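Local coordinates for thymidylate kinase (Ehrlichia chaffeensis, PDB 3LD9), which probably phosphorylates dTMP to dTDP at the expense of ATP, a step shared by the de novo and salvage routes to dTTP, at residues R93-F96 with V97-K101. Numbering follows the deposited sequence.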
loop_
_atom_site.group_PDB
_atom_site.type_symbol
_atom_site.label_atom_id
_atom_site.label_comp_id
_atom_site.label_asym_id
_atom_site.label_seq_id
_atom_site.Cartn_x
_atom_site.Cartn_y
_atom_site.Cartn_z
ATOM N N ARG A 93 -1.999 12.980 3.613
ATOM C CA ARG A 93 -2.933 12.794 2.501
ATOM C C ARG A 93 -3.236 11.320 2.279
ATOM O O ARG A 93 -4.397 10.924 2.215
ATOM C CB ARG A 93 -2.407 13.432 1.201
ATOM C CG ARG A 93 -3.337 13.309 -0.006
ATOM C CD ARG A 93 -4.700 13.903 0.261
ATOM N NE ARG A 93 -5.586 13.654 -0.865
ATOM C CZ ARG A 93 -6.894 13.932 -0.857
ATOM N NH1 ARG A 93 -7.474 14.449 0.203
ATOM N NH2 ARG A 93 -7.631 13.696 -1.917
ATOM N N GLU A 94 -2.196 10.514 2.169
ATOM C CA GLU A 94 -2.373 9.069 2.019
ATOM C C GLU A 94 -3.228 8.458 3.139
ATOM O O GLU A 94 -4.162 7.667 2.893
ATOM C CB GLU A 94 -1.014 8.361 2.001
ATOM C CG GLU A 94 -0.344 8.205 0.629
ATOM C CD GLU A 94 -1.200 7.505 -0.412
ATOM O OE1 GLU A 94 -1.822 8.217 -1.246
ATOM O OE2 GLU A 94 -1.255 6.246 -0.398
ATOM N N HIS A 95 -2.882 8.821 4.360
ATOM C CA HIS A 95 -3.531 8.303 5.546
ATOM C C HIS A 95 -4.988 8.735 5.608
ATOM O O HIS A 95 -5.876 7.949 5.936
ATOM C CB HIS A 95 -2.783 8.808 6.752
ATOM C CG HIS A 95 -3.224 8.227 8.057
ATOM N ND1 HIS A 95 -3.116 8.921 9.234
ATOM C CD2 HIS A 95 -3.723 7.016 8.379
ATOM C CE1 HIS A 95 -3.517 8.155 10.232
ATOM N NE2 HIS A 95 -3.898 6.990 9.740
ATOM N N PHE A 96 -5.231 9.998 5.292
ATOM C CA PHE A 96 -6.580 10.496 5.322
ATOM C C PHE A 96 -7.463 9.791 4.306
ATOM O O PHE A 96 -8.583 9.389 4.642
ATOM C CB PHE A 96 -6.631 11.986 5.073
ATOM C CG PHE A 96 -8.001 12.537 5.195
ATOM C CD1 PHE A 96 -8.585 12.672 6.439
ATOM C CD2 PHE A 96 -8.718 12.895 4.086
ATOM C CE1 PHE A 96 -9.867 13.163 6.578
ATOM C CE2 PHE A 96 -10.012 13.373 4.209
ATOM C CZ PHE A 96 -10.583 13.522 5.472
ATOM N N VAL A 97 -6.975 9.666 3.077
ATOM C CA VAL A 97 -7.781 9.095 2.006
ATOM C C VAL A 97 -7.975 7.572 2.176
ATOM O O VAL A 97 -9.051 7.060 1.932
ATOM C CB VAL A 97 -7.196 9.433 0.597
ATOM C CG1 VAL A 97 -7.990 8.698 -0.494
ATOM C CG2 VAL A 97 -7.279 10.943 0.332
ATOM N N LYS A 98 -6.943 6.860 2.632
ATOM C CA LYS A 98 -7.030 5.415 2.723
ATOM C C LYS A 98 -7.670 4.916 4.010
ATOM O O LYS A 98 -8.423 3.960 3.963
ATOM C CB LYS A 98 -5.652 4.778 2.436
ATOM C CG LYS A 98 -5.290 4.992 0.908
ATOM C CD LYS A 98 -3.917 4.484 0.494
ATOM C CE LYS A 98 -3.736 4.449 -1.049
ATOM N NZ LYS A 98 -3.452 5.778 -1.678
ATOM N N ILE A 99 -7.430 5.587 5.137
ATOM C CA ILE A 99 -7.815 5.054 6.434
ATOM C C ILE A 99 -8.821 5.952 7.106
ATOM O O ILE A 99 -9.920 5.515 7.410
ATOM C CB ILE A 99 -6.604 4.910 7.377
ATOM C CG1 ILE A 99 -5.512 4.049 6.725
ATOM C CG2 ILE A 99 -7.043 4.344 8.718
ATOM C CD1 ILE A 99 -5.958 2.623 6.311
ATOM N N ILE A 100 -8.487 7.209 7.345
ATOM C CA ILE A 100 -9.354 8.009 8.204
ATOM C C ILE A 100 -10.747 8.290 7.581
ATOM O O ILE A 100 -11.783 8.077 8.225
ATOM C CB ILE A 100 -8.704 9.330 8.616
ATOM C CG1 ILE A 100 -7.425 9.053 9.424
ATOM C CG2 ILE A 100 -9.677 10.166 9.404
ATOM C CD1 ILE A 100 -6.454 10.273 9.591
ATOM N N LYS A 101 -10.766 8.800 6.352
ATOM C CA LYS A 101 -12.046 9.185 5.736
ATOM C C LYS A 101 -12.963 7.977 5.480
ATOM O O LYS A 101 -14.158 8.056 5.733
ATOM C CB LYS A 101 -11.785 9.990 4.463
ATOM C CG LYS A 101 -13.001 10.396 3.644
ATOM C CD LYS A 101 -13.666 11.606 4.177
ATOM C CE LYS A 101 -14.787 12.085 3.262
ATOM N NZ LYS A 101 -14.386 13.186 2.346
#
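The carbonyls of Arg93 and Glu94 accept the amides of Val97 and Lys98 in the ordinary i to i+4 manner, but one residue further on the helix widens. His95 O takes two amides, Ile99 N at 2.9 Å and Ile100 N at 3.1 Å, and Phe96 O accepts from Lys101 N, five residues ahead, in a nearly straight bond (N-H...O 166°) within the carbonyl plane. This is a pi-type turn, and the added residue brings side chains at i and i+5 together. The methyl CD1 of Ile100 sits over one face of the His95 imidazole, 3.8 Å from the ring centroid, while Ile99 CB approaches obliquely at CD2. An imidazole suits this place because a face accepts aliphatic cover while both nitrogens make hydrogen bonds, NE2 to Thr57 on strand 54-58, outermost in the chain's parallel sheet of this P-loop kinase fold, and ND1 to Glu59 just after it. On another side of the helix, the flat Phe96 ring takes Lys101 CB over one face, 4.0 Å from its centroid, while packing on Ile142, Asp143 and Val144. A bend at chi2 (82°) turns the Lys101 chain back down, bringing CD beside CZ at the ring's rim; the ammonium goes on to a salt bridge with Asp143. Glu94 and Lys98, long acid and long base one turn apart, extend side by side: NZ meets OE2 at 2.6 Å on its syn side, somewhat out of the carboxylate plane. Both still reach the second subunit, whose Asp80 N and Ser83 OG bind OE1 and whose Gly78 O accepts a hydrogen bond from NZ. Beta-branched Val97 presses CG2 tightly over the Arg93 guanidinium, 3.2 Å from CZ; NE to Asp80 of the second subunit and NH1 to Val141 O hold that flat group.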